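Local coordinates for protein actibind (Aspergillus niger, PDB 3D3Z) that cleaves RNA as a T2-family ribonuclease, probably without strict base specificity and with a preference for adenylic acid, at residues 49-54 with 196-201; 159-164 with 175-180. All coordinates share one frame; numbering follows the deposited sequence. Where two conformers were deposited one is given.

From the N terminus, the chain first lays down 49-54, on the strand that carries the putative catalytic His-51. It then runs through most of the helices before reaching 159-164, the loop after helix 152-158. Contact 2 closes a short loop there, whose ends are 11 residues apart in sequence, against helix 171-179. Contact 1 closes the far larger loop, with ends 142 residues apart, when strand 195-206 returns to the sheet, so contact 2 is nested inside it. Their centres are about 15 Å apart, yet they meet through Leu-178: its CD2 lies 3.4 Å from Tyr-201 OH and its CD1 3.6 Å from Leu-199 CD2, joining helix to sheet.

Contact 1 (49-54 with 196-201); sequences TIHGLW and LSQLYY. With D3Z (1-(5-deoxy-beta-L-xylofuranosyl)pyrimidine-2,4(1H,3H)-dione), chain E.
Trp-54 drives the edge of its six-membered ring into one face of Tyr-200, a T-shaped pair with centroids 4.9 Å apart and planes at 67°. The leading atom is CZ3 of Trp-54, 3.6 Å from CZ of Tyr-200, so the contact falls toward the hydroxyl-bearing side of the phenol rather than over its middle. The indole edge, through CZ2, also lies over the rim of one face of the His-51 imidazole, 3.4 Å above its plane.

His-51 and Gln-198 meet differently. The imidazole and amide planes are turned 64° apart, and ND1 of His-51 stays 3.8 Å from OE1 of Gln-198, with a water bridging the gap. That water lies in the imidazole plane, 2.8 Å from ND1 of His-51, and donates to OE1 of Gln-198 at the same distance of 2.8 Å. Gln-198 gets there by an extended chain beyond CG (chi2 -164°), which carries the amide across to the histidine. The NE2 side of the imidazole is turned to C5' of the bound nucleoside analogue, whose pocket His-51, probably catalytic, lines.

Glu-111 accepts a hydrogen bond from Trp-54 NE1, and His-115 stacks on the indole, both from helix 104-116. Between the two strands runs strand 29-35, whose Thr-33 touches His-51, Trp-54 and Tyr-200 and faces a classic beta bulge at His-51 and Gly-52.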
loop_
_atom_site.group_PDB
_atom_site.type_symbol
_atom_site.label_atom_id
_atom_site.label_comp_id
_atom_site.label_asym_id
_atom_site.label_seq_id
_atom_site.Cartn_x
_atom_site.Cartn_y
_atom_site.Cartn_z
ATOM N N THR A 49 -5.864 -3.352 7.406
ATOM C CA THR A 49 -5.435 -1.943 7.444
ATOM C C THR A 49 -4.240 -1.698 6.509
ATOM O O THR A 49 -3.604 -2.625 6.011
ATOM C CB THR A 49 -5.080 -1.545 8.857
ATOM O OG1 THR A 49 -4.145 -2.461 9.416
ATOM C CG2 THR A 49 -6.337 -1.555 9.724
ATOM N N ILE A 50 -3.940 -0.419 6.277
ATOM C CA ILE A 50 -2.883 0.035 5.414
ATOM C C ILE A 50 -1.547 -0.024 6.129
ATOM O O ILE A 50 -1.400 0.377 7.279
ATOM C CB ILE A 50 -3.070 1.553 4.917
ATOM C CG1 ILE A 50 -4.413 1.719 4.148
ATOM C CG2 ILE A 50 -1.845 2.012 4.096
ATOM C CD1 ILE A 50 -4.944 3.188 3.967
ATOM N N HIS A 51 -0.573 -0.545 5.425
ATOM C CA HIS A 51 0.823 -0.399 5.777
ATOM C C HIS A 51 1.421 0.766 4.953
ATOM O O HIS A 51 1.981 1.691 5.495
ATOM C CB HIS A 51 1.570 -1.721 5.535
ATOM C CG HIS A 51 2.988 -1.748 6.052
ATOM N ND1 HIS A 51 3.736 -2.909 6.057
ATOM C CD2 HIS A 51 3.778 -0.790 6.603
ATOM C CE1 HIS A 51 4.931 -2.656 6.573
ATOM N NE2 HIS A 51 4.971 -1.381 6.936
ATOM N N GLY A 52 1.319 0.674 3.646
ATOM C CA GLY A 52 1.834 1.706 2.728
ATOM C C GLY A 52 1.672 1.473 1.239
ATOM O O GLY A 52 0.851 0.677 0.796
ATOM N N LEU A 53 2.477 2.222 0.491
ATOM C CA LEU A 53 2.640 2.127 -0.942
ATOM C C LEU A 53 4.127 2.309 -1.229
ATOM O O LEU A 53 4.690 3.326 -0.878
ATOM C CB LEU A 53 1.787 3.202 -1.649
ATOM C CG LEU A 53 1.889 3.219 -3.195
ATOM C CD1 LEU A 53 1.291 1.923 -3.855
ATOM C CD2 LEU A 53 1.181 4.509 -3.729
ATOM N N TRP A 54 4.758 1.296 -1.816
ATOM C CA TRP A 54 6.195 1.224 -1.946
ATOM C C TRP A 54 6.587 1.055 -3.385
ATOM O O TRP A 54 6.073 0.139 -4.066
ATOM C CB TRP A 54 6.785 0.005 -1.182
ATOM C CG TRP A 54 6.370 -0.159 0.232
ATOM C CD1 TRP A 54 5.895 0.812 1.096
ATOM C CD2 TRP A 54 6.439 -1.357 0.984
ATOM N NE1 TRP A 54 5.594 0.247 2.325
ATOM C CE2 TRP A 54 5.954 -1.076 2.293
ATOM C CE3 TRP A 54 6.833 -2.657 0.681
ATOM C CZ2 TRP A 54 5.844 -2.063 3.292
ATOM C CZ3 TRP A 54 6.740 -3.645 1.694
ATOM C CH2 TRP A 54 6.240 -3.336 2.977
ATOM N N LEU A 196 -1.428 -15.283 9.699
ATOM C CA LEU A 196 -1.624 -14.362 8.599
ATOM C C LEU A 196 -1.523 -12.914 9.175
ATOM O O LEU A 196 -2.158 -12.560 10.191
ATOM C CB LEU A 196 -2.972 -14.715 7.907
ATOM C CG LEU A 196 -3.345 -14.253 6.518
ATOM C CD1 LEU A 196 -2.336 -14.658 5.463
ATOM C CD2 LEU A 196 -4.780 -14.740 6.219
ATOM N N SER A 197 -0.664 -12.144 8.540
ATOM C CA SER A 197 -0.097 -10.911 9.080
ATOM C C SER A 197 0.041 -9.744 8.071
ATOM O O SER A 197 -0.257 -8.619 8.412
ATOM C CB SER A 197 1.272 -11.224 9.633
ATOM O OG SER A 197 1.803 -10.044 10.163
ATOM N N GLN A 198 0.553 -10.010 6.871
ATOM C CA GLN A 198 0.874 -8.966 5.880
ATOM C C GLN A 198 0.527 -9.410 4.460
ATOM O O GLN A 198 0.631 -10.616 4.136
ATOM C CB GLN A 198 2.368 -8.645 5.941
ATOM C CG GLN A 198 2.835 -8.025 7.290
ATOM C CD GLN A 198 4.185 -7.381 7.220
ATOM O OE1 GLN A 198 4.448 -6.610 6.305
ATOM N NE2 GLN A 198 5.080 -7.700 8.206
ATOM N N LEU A 199 0.193 -8.430 3.622
ATOM C CA LEU A 199 -0.100 -8.616 2.193
ATOM C C LEU A 199 0.585 -7.500 1.382
ATOM O O LEU A 199 0.601 -6.298 1.799
ATOM C CB LEU A 199 -1.605 -8.640 1.939
ATOM C CG LEU A 199 -2.495 -9.731 2.558
ATOM C CD1 LEU A 199 -3.959 -9.473 2.266
ATOM C CD2 LEU A 199 -2.080 -11.145 2.065
ATOM N N TYR A 200 1.265 -7.890 0.289
ATOM C CA TYR A 200 1.766 -6.924 -0.730
ATOM C C TYR A 200 1.128 -7.214 -2.090
ATOM O O TYR A 200 1.401 -8.244 -2.725
ATOM C CB TYR A 200 3.273 -6.928 -0.951
ATOM C CG TYR A 200 4.238 -7.024 0.209
ATOM C CD1 TYR A 200 3.890 -6.698 1.539
ATOM C CD2 TYR A 200 5.555 -7.421 -0.032
ATOM C CE1 TYR A 200 4.822 -6.793 2.557
ATOM C CE2 TYR A 200 6.483 -7.514 0.984
ATOM C CZ TYR A 200 6.130 -7.190 2.272
ATOM O OH TYR A 200 7.092 -7.281 3.267
ATOM N N TYR A 201 0.281 -6.293 -2.539
ATOM C CA TYR A 201 -0.298 -6.347 -3.886
ATOM C C TYR A 201 0.560 -5.523 -4.833
ATOM O O TYR A 201 0.722 -4.319 -4.637
ATOM C CB TYR A 201 -1.725 -5.831 -3.861
ATOM C CG TYR A 201 -2.745 -6.587 -3.043
ATOM C CD1 TYR A 201 -3.547 -7.584 -3.632
ATOM C CD2 TYR A 201 -3.001 -6.265 -1.715
ATOM C CE1 TYR A 201 -4.538 -8.220 -2.909
ATOM C CE2 TYR A 201 -3.973 -6.921 -1.003
ATOM C CZ TYR A 201 -4.708 -7.923 -1.596
ATOM O OH TYR A 201 -5.696 -8.576 -0.917
HETATM N N1 D3Z E . 4.418 -0.852 12.393
HETATM C C2 D3Z E . 3.827 0.331 12.878
HETATM N N3 D3Z E . 2.502 0.436 12.910
HETATM C C4 D3Z E . 1.706 -0.545 12.483
HETATM C C5 D3Z E . 2.275 -1.697 12.008
HETATM C C6 D3Z E . 3.654 -1.846 11.967
HETATM O O2 D3Z E . 4.520 1.286 13.287
HETATM O O4 D3Z E . 0.460 -0.465 12.514
HETATM C "C1'" D3Z E . 5.851 -0.991 12.334
HETATM C "C2'" D3Z E . 6.395 0.420 12.254
HETATM O "O2'" D3Z E . 7.090 0.746 13.471
HETATM C "C3'" D3Z E . 7.241 0.469 10.994
HETATM C "C4'" D3Z E . 7.203 -0.920 10.382
HETATM O "O3'" D3Z E . 6.705 1.398 10.067
HETATM O "O4'" D3Z E . 6.237 -1.682 11.133
HETATM C "C5'" D3Z E . 6.849 -0.817 8.903
HETATM O O HOH W 1 2.527 -5.145 4.967
#

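Contact 2 (159-164 with 175-180); sequences AGITPS and EDALAA
Ala-159 and Ala-177 meet methyl to methyl, CB to CB at 3.5 Å; their two CA atoms are 5.7 Å apart, an approach that the two small alanine side chains permit. Ile-161 adds a second, looser apolar contact, its CD1 lying 4.2 Å from the same CB of Ala-177. Its CG1 stands opposite the carbonyl carbon (chi1 -61°) and the chain then runs on nearly straight, which sends the terminal methyl toward the helix. Ala-177 is thus the one helix residue to which both apolar groups are directed.

The polar interactions lie within each part or lead elsewhere. On the helix, Ala-179 N donates to Glu-175 O at 2.9 Å, while the bond from Ala-180 N to Asp-176 O is weak. The CB of Glu-175 points away from the loop, and its OE2 forms a salt bridge with Arg-219. In the loop, Thr-162 O takes a hydrogen bond from Tyr-169 OH.

A Schellman motif ends helix 152-158 here: Gly-160, with positive phi, is its C-prime residue, with bonds from Ile-161 N to Leu-156 O and from Gly-160 N to Ser-157 O. The arrangement is one of helix against helix end: helix 171-179 packs, through Ala-177, on the Schellman-capped C-terminal end of helix 152-158 and the residues just beyond it, remote from the nucleoside pocket.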
loop_
_atom_site.group_PDB
_atom_site.type_symbol
_atom_site.label_atom_id
_atom_site.label_comp_id
_atom_site.label_asym_id
_atom_site.label_seq_id
_atom_site.Cartn_x
_atom_site.Cartn_y
_atom_site.Cartn_z
ATOM N N ALA A 159 -14.365 -16.531 -0.173
ATOM C CA ALA A 159 -13.747 -17.820 -0.417
ATOM C C ALA A 159 -13.771 -18.691 0.839
ATOM O O ALA A 159 -13.054 -19.672 0.902
ATOM C CB ALA A 159 -12.317 -17.605 -0.863
ATOM N N GLY A 160 -14.597 -18.333 1.829
ATOM C CA GLY A 160 -14.744 -19.100 3.061
ATOM C C GLY A 160 -13.585 -19.033 4.051
ATOM O O GLY A 160 -13.475 -19.895 4.937
ATOM N N ILE A 161 -12.722 -18.022 3.928
ATOM C CA ILE A 161 -11.561 -17.859 4.815
ATOM C C ILE A 161 -11.826 -16.650 5.752
ATOM O O ILE A 161 -11.750 -15.486 5.343
ATOM C CB ILE A 161 -10.261 -17.664 4.001
ATOM C CG1 ILE A 161 -9.977 -18.892 3.107
ATOM C CG2 ILE A 161 -9.094 -17.407 4.913
ATOM C CD1 ILE A 161 -9.075 -18.634 1.951
ATOM N N THR A 162 -12.221 -16.942 6.985
ATOM C CA THR A 162 -12.536 -15.914 7.964
ATOM C C THR A 162 -11.724 -16.141 9.247
ATOM O O THR A 162 -11.261 -17.269 9.546
ATOM C CB THR A 162 -14.052 -15.860 8.244
ATOM O OG1 THR A 162 -14.488 -17.100 8.812
ATOM C CG2 THR A 162 -14.825 -15.587 6.967
ATOM N N PRO A 163 -11.467 -15.057 10.004
ATOM C CA PRO A 163 -10.691 -15.281 11.207
ATOM C C PRO A 163 -11.344 -16.305 12.144
ATOM O O PRO A 163 -12.562 -16.336 12.276
ATOM C CB PRO A 163 -10.635 -13.877 11.859
ATOM C CG PRO A 163 -10.816 -12.919 10.717
ATOM C CD PRO A 163 -11.799 -13.624 9.808
ATOM N N SER A 164 -10.513 -17.133 12.775
ATOM C CA SER A 164 -10.984 -18.248 13.637
ATOM C C SER A 164 -9.970 -18.594 14.731
ATOM O O SER A 164 -8.763 -18.627 14.481
ATOM C CB SER A 164 -11.273 -19.501 12.780
ATOM O OG SER A 164 -11.678 -20.618 13.566
ATOM N N GLU A 175 -3.959 -17.347 -1.228
ATOM C CA GLU A 175 -3.459 -16.805 -2.479
ATOM C C GLU A 175 -4.471 -16.712 -3.615
ATOM O O GLU A 175 -4.495 -15.706 -4.359
ATOM C CB GLU A 175 -2.266 -17.624 -2.949
ATOM C CG GLU A 175 -1.026 -17.393 -2.117
ATOM C CD GLU A 175 0.124 -18.259 -2.526
ATOM O OE1 GLU A 175 -0.138 -19.349 -3.076
ATOM O OE2 GLU A 175 1.286 -17.858 -2.283
ATOM N N ASP A 176 -5.297 -17.750 -3.762
ATOM C CA ASP A 176 -6.299 -17.763 -4.810
ATOM C C ASP A 176 -7.404 -16.742 -4.515
ATOM O O ASP A 176 -7.843 -16.027 -5.426
ATOM C CB ASP A 176 -6.931 -19.159 -4.984
ATOM C CG ASP A 176 -5.958 -20.215 -5.511
ATOM O OD1 ASP A 176 -4.865 -19.899 -6.025
ATOM O OD2 ASP A 176 -6.335 -21.413 -5.420
ATOM N N ALA A 177 -7.842 -16.698 -3.254
ATOM C CA ALA A 177 -8.920 -15.826 -2.808
ATOM C C ALA A 177 -8.596 -14.343 -3.078
ATOM O O ALA A 177 -9.483 -13.546 -3.461
ATOM C CB ALA A 177 -9.189 -16.036 -1.339
ATOM N N LEU A 178 -7.315 -14.014 -2.929
ATOM C CA LEU A 178 -6.839 -12.624 -3.018
ATOM C C LEU A 178 -6.448 -12.291 -4.442
ATOM O O LEU A 178 -6.637 -11.165 -4.899
ATOM C CB LEU A 178 -5.683 -12.416 -2.037
ATOM C CG LEU A 178 -6.099 -12.533 -0.556
ATOM C CD1 LEU A 178 -4.869 -12.509 0.332
ATOM C CD2 LEU A 178 -7.159 -11.483 -0.089
ATOM N N ALA A 179 -5.953 -13.297 -5.161
ATOM C CA ALA A 179 -5.697 -13.185 -6.576
ATOM C C ALA A 179 -6.962 -12.774 -7.352
ATOM O O ALA A 179 -6.871 -12.125 -8.401
ATOM C CB ALA A 179 -5.122 -14.506 -7.112
ATOM N N ALA A 180 -8.125 -13.142 -6.818
ATOM C CA ALA A 180 -9.439 -12.878 -7.419
ATOM C C ALA A 180 -9.833 -11.392 -7.461
ATOM O O ALA A 180 -10.675 -10.995 -8.272
ATOM C CB ALA A 180 -10.499 -13.635 -6.653
#